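Local coordinates for protein geranyltranstransferase (Pseudomonas aeruginosa, PDB 4UMJ) that probably catalyses the condensation of geranyl diphosphate with isopentenyl diphosphate to farnesyl diphosphate, as a member of the polyprenyl synthetase family, at residues G156-D161 and R179-A184; L185-V190 and Y211-G216. All coordinates share one frame; numbering follows the deposited sequence.

Contact 1. Residues G156-D161 and R179-A184; sequences GGQAID and RHKTGA. With BFQ (ibandronate), chain N.
Helix segments 156-161 and 179-184 run roughly antiparallel, their axes 7.3 Å apart at an angle of 145°, and at Gly157 the backbones all but touch, its CA lying 3.7 Å from Lys181 CA. The lack of a side chain at Gly157 makes this possible: His180 CB packs onto its CA at 3.4 Å. Next to it, Ile160 sends CD1 over one face of the His180 ring, off centre toward the rim, in a CH-pi contact 4.2 Å from the centroid, while His180 ND1 bonds to Val176 O. This close helix pair lies in the all-helical prenyl synthase fold and lines the pocket that holds ibandronate and magnesium ions. Lys181 starts with CG anti to its backbone N (chi1 -161°) and bends at chi3, which carries NZ to two anions. NZ makes a 2.8 Å salt bridge to Asp161 OD2, which it meets from above the carboxylate plane, and a hydrogen bond to O3 of ibandronate at 3.1 Å. A water joins that O3 to Gln158 OE1, 2.6 Å from the water, and Gln158 NE2 is held by Asp84.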
# COMPACT_ATOMS: atom_id res chain seq x y z
N GLY B 156 -3.21 -10.01 -7.52
CA GLY B 156 -3.36 -10.76 -8.77
C GLY B 156 -4.10 -12.09 -8.60
O GLY B 156 -5.03 -12.40 -9.38
N GLY B 157 -3.74 -12.83 -7.55
CA GLY B 157 -4.43 -14.04 -7.15
C GLY B 157 -5.91 -13.86 -6.97
O GLY B 157 -6.70 -14.67 -7.39
N GLN B 158 -6.28 -12.81 -6.27
CA GLN B 158 -7.70 -12.45 -6.06
C GLN B 158 -8.47 -12.23 -7.36
O GLN B 158 -9.58 -12.73 -7.54
CB GLN B 158 -7.76 -11.13 -5.33
CG GLN B 158 -8.26 -11.03 -3.92
CD GLN B 158 -9.27 -12.01 -3.42
OE1 GLN B 158 -8.90 -13.16 -3.29
NE2 GLN B 158 -10.42 -11.58 -2.94
N ALA B 159 -7.82 -11.53 -8.29
CA ALA B 159 -8.33 -11.34 -9.66
C ALA B 159 -8.45 -12.65 -10.44
O ALA B 159 -9.40 -12.84 -11.18
CB ALA B 159 -7.50 -10.30 -10.44
N ILE B 160 -7.51 -13.56 -10.26
CA ILE B 160 -7.55 -14.83 -10.96
C ILE B 160 -8.71 -15.59 -10.42
O ILE B 160 -9.50 -16.13 -11.18
CB ILE B 160 -6.20 -15.63 -10.85
CG1 ILE B 160 -5.09 -14.87 -11.55
CG2 ILE B 160 -6.30 -16.99 -11.54
CD1 ILE B 160 -3.69 -15.43 -11.36
N ASP B 161 -8.85 -15.61 -9.12
CA ASP B 161 -9.98 -16.25 -8.44
C ASP B 161 -11.35 -15.73 -8.95
O ASP B 161 -12.15 -16.48 -9.48
CB ASP B 161 -9.82 -16.09 -6.93
CG ASP B 161 -11.05 -16.51 -6.11
OD1 ASP B 161 -12.09 -15.82 -6.16
OD2 ASP B 161 -10.93 -17.44 -5.33
N ARG B 179 -0.66 -19.97 -5.97
CA ARG B 179 0.66 -19.43 -5.86
C ARG B 179 0.63 -17.89 -5.79
O ARG B 179 1.49 -17.28 -5.12
CB ARG B 179 1.56 -19.95 -6.98
CG ARG B 179 2.06 -21.37 -6.63
CD ARG B 179 2.89 -22.01 -7.70
NE ARG B 179 4.12 -21.30 -8.05
CZ ARG B 179 5.00 -20.69 -7.23
NH1 ARG B 179 4.87 -20.64 -5.89
NH2 ARG B 179 6.07 -20.11 -7.78
N HIS B 180 -0.35 -17.29 -6.47
CA HIS B 180 -0.50 -15.83 -6.40
C HIS B 180 -1.25 -15.44 -5.15
O HIS B 180 -0.84 -14.56 -4.40
CB HIS B 180 -1.25 -15.28 -7.62
CG HIS B 180 -0.44 -15.29 -8.86
ND1 HIS B 180 -0.18 -16.45 -9.57
CD2 HIS B 180 0.22 -14.30 -9.50
CE1 HIS B 180 0.61 -16.16 -10.59
NE2 HIS B 180 0.84 -14.86 -10.59
N LYS B 181 -2.38 -16.08 -4.93
CA LYS B 181 -3.34 -15.61 -3.96
C LYS B 181 -2.82 -15.79 -2.55
O LYS B 181 -3.06 -14.91 -1.68
CB LYS B 181 -4.70 -16.33 -4.15
CG LYS B 181 -5.86 -15.61 -3.52
CD LYS B 181 -7.24 -16.21 -3.86
CE LYS B 181 -7.52 -17.51 -3.15
NZ LYS B 181 -8.90 -17.94 -3.45
N THR B 182 -2.09 -16.88 -2.30
CA THR B 182 -1.51 -17.10 -1.00
C THR B 182 0.02 -17.39 -0.95
O THR B 182 0.69 -17.01 0.03
CB THR B 182 -2.24 -18.19 -0.21
OG1 THR B 182 -2.42 -19.33 -1.00
CG2 THR B 182 -3.59 -17.71 0.31
N GLY B 183 0.54 -18.06 -1.97
CA GLY B 183 1.94 -18.35 -2.05
C GLY B 183 2.85 -17.13 -1.97
O GLY B 183 3.87 -17.17 -1.29
N ALA B 184 2.50 -16.08 -2.71
CA ALA B 184 3.38 -14.91 -2.84
C ALA B 184 3.65 -14.33 -1.46
O ALA B 184 4.81 -14.00 -1.11
CB ALA B 184 2.76 -13.87 -3.76
P1 BFQ N . -10.44 -16.92 0.47
O2 BFQ N . -11.09 -18.28 0.38
O3 BFQ N . -9.53 -16.83 -0.67
O5 BFQ N . -11.60 -16.02 0.16
C7 BFQ N . -9.57 -16.60 2.07
P8 BFQ N . -10.86 -16.84 3.31
O9 BFQ N . -12.04 -15.96 2.95
O10 BFQ N . -10.30 -16.52 4.61
O12 BFQ N . -11.29 -18.26 3.37
O14 BFQ N . -8.53 -17.48 2.43
C16 BFQ N . -9.04 -15.16 2.31
C19 BFQ N . -8.39 -14.52 1.11
N22 BFQ N . -6.91 -14.43 1.04
C23 BFQ N . -6.50 -14.58 -0.36
C26 BFQ N . -6.09 -13.25 -0.99
C29 BFQ N . -6.85 -12.10 -0.39
C32 BFQ N . -6.53 -10.85 -1.20
C35 BFQ N . -7.68 -9.82 -1.05
C39 BFQ N . -6.10 -15.27 1.92
O HOH W 1 -10.38 -15.02 -2.25

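Contact 2. Residues L185-V190 and Y211-G216; sequences LIEASV and YAEAIG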
# COMPACT_ATOMS: atom_id res chain seq x y z
N LEU B 185 2.62 -14.21 -0.66
CA LEU B 185 2.79 -13.60 0.64
C LEU B 185 3.54 -14.54 1.63
O LEU B 185 4.28 -14.08 2.52
CB LEU B 185 1.48 -13.06 1.17
CG LEU B 185 1.48 -12.26 2.47
CD1 LEU B 185 2.39 -11.04 2.39
CD2 LEU B 185 0.08 -11.82 2.88
N ILE B 186 3.29 -15.84 1.51
CA ILE B 186 3.95 -16.83 2.37
C ILE B 186 5.47 -16.79 2.08
O ILE B 186 6.28 -16.77 3.00
CB ILE B 186 3.37 -18.27 2.11
CG1 ILE B 186 1.95 -18.51 2.60
CG2 ILE B 186 4.34 -19.37 2.62
CD1 ILE B 186 1.71 -18.36 4.07
N GLU B 187 5.82 -16.79 0.79
CA GLU B 187 7.19 -16.63 0.32
C GLU B 187 7.81 -15.31 0.78
O GLU B 187 8.92 -15.30 1.24
CB GLU B 187 7.25 -16.72 -1.20
CG GLU B 187 7.04 -18.18 -1.68
CD GLU B 187 6.28 -18.34 -2.99
OE1 GLU B 187 6.60 -17.64 -3.94
OE2 GLU B 187 5.32 -19.18 -3.08
N ALA B 188 7.07 -14.21 0.70
CA ALA B 188 7.58 -12.95 1.21
C ALA B 188 7.85 -12.97 2.73
O ALA B 188 8.74 -12.28 3.23
CB ALA B 188 6.62 -11.82 0.86
N SER B 189 7.00 -13.67 3.46
CA SER B 189 7.15 -13.76 4.91
C SER B 189 8.48 -14.44 5.25
O SER B 189 9.18 -13.94 6.07
CB SER B 189 6.00 -14.56 5.55
OG SER B 189 4.76 -13.93 5.28
N VAL B 190 8.80 -15.51 4.51
CA VAL B 190 10.03 -16.28 4.71
C VAL B 190 11.18 -15.42 4.26
O VAL B 190 12.16 -15.29 4.97
CB VAL B 190 10.01 -17.59 3.90
CG1 VAL B 190 11.40 -18.15 3.77
CG2 VAL B 190 9.07 -18.59 4.56
N TYR B 211 11.42 -24.08 0.16
CA TYR B 211 10.65 -24.39 1.34
C TYR B 211 9.27 -23.72 1.33
O TYR B 211 8.22 -24.41 1.51
CB TYR B 211 11.43 -23.99 2.60
CG TYR B 211 10.63 -24.14 3.86
CD1 TYR B 211 10.61 -25.35 4.58
CD2 TYR B 211 9.91 -23.08 4.36
CE1 TYR B 211 9.85 -25.51 5.71
CE2 TYR B 211 9.15 -23.23 5.50
CZ TYR B 211 9.10 -24.42 6.18
OH TYR B 211 8.31 -24.50 7.27
N ALA B 212 9.28 -22.38 1.15
CA ALA B 212 8.05 -21.58 1.18
C ALA B 212 7.08 -21.99 0.09
O ALA B 212 5.86 -22.07 0.33
CB ALA B 212 8.37 -20.08 1.06
N GLU B 213 7.60 -22.27 -1.09
CA GLU B 213 6.71 -22.71 -2.19
C GLU B 213 6.00 -23.99 -1.80
O GLU B 213 4.79 -24.14 -2.01
CB GLU B 213 7.50 -22.91 -3.49
CG GLU B 213 7.99 -21.62 -4.15
CD GLU B 213 9.07 -21.81 -5.21
OE1 GLU B 213 9.74 -22.87 -5.29
OE2 GLU B 213 9.32 -20.84 -5.93
N ALA B 214 6.75 -24.95 -1.27
CA ALA B 214 6.17 -26.26 -0.88
C ALA B 214 5.17 -26.13 0.27
O ALA B 214 4.03 -26.64 0.18
CB ALA B 214 7.29 -27.23 -0.52
N ILE B 215 5.51 -25.41 1.34
CA ILE B 215 4.58 -25.32 2.42
C ILE B 215 3.35 -24.51 2.09
O ILE B 215 2.26 -24.80 2.60
CB ILE B 215 5.17 -24.80 3.74
CG1 ILE B 215 5.72 -23.44 3.59
CG2 ILE B 215 6.15 -25.79 4.34
CD1 ILE B 215 5.49 -22.69 4.85
N GLY B 216 3.48 -23.50 1.25
CA GLY B 216 2.31 -22.72 0.86
C GLY B 216 1.23 -23.58 0.19
O GLY B 216 0.05 -23.46 0.48
O HOH W 2 4.06 -20.65 -1.32
O HOH W 3 7.26 -18.83 -6.06
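Ala212 is the hub of the packing between helix segments 185-190 and 211-216, whose axes come within 8.7 Å at an angle of 140°. At the start of its segment, Tyr211 reaches across little and instead lays a ring face against Ile215 CG2 of its own helix, with its OH bonded to Leu284 O. Ala212 CB then enters between Glu187 and Val190, 3.6 Å from Glu187 CG and 3.9 Å from Val190 CG2; the small methyl lets Ala212 CA come within 5.1 Å of Glu187 CA. Its carbonyl oxygen lies near Ile186 CG2. Glu187 sets CG beside its backbone N (chi1 -73°) and bends at chi2, which swings the carboxylate toward Glu213. Glu213 offers its CG to Glu187 OE2, 3.8 Å away, and the two carboxylates stand at right angles. A water donates to both, 2.5 Å from Glu187 OE1 and 2.9 Å from Glu213 OE2, and would soften the repulsion between like charges; Arg179 adds a salt bridge to Glu187. Ile215 brings CD1 to 4.2 Å from Ile186 CG2, and Gly216 CA lies beside the same methyl. The apolar side continues into the helical bundle: Ile186 and Ile215 both meet Leu51 of helix 47-58, Leu185 and Ser189 touch helix 67-85, and helices 256-273 and 282-291 pack against Tyr211 and Ile215.

Both contacts are buried and share helix 171-196, which meets helix 154-162 in contact 1 and, further along, helix 202-227 in contact 2. Their centres are 13 Å apart, and Arg179 connects them: it belongs to a segment of contact 1 but pairs with Glu187 of contact 2. Contact 1 lies at the ligand pocket and is packed on by the second subunit; there a glycine-mediated backbone approach is combined with a direct salt bridge and ligand bonds. Contact 2, closer to the centre of the chain and touched by no other subunit, relies on methyl packing, with water between the glutamates at its polar margin.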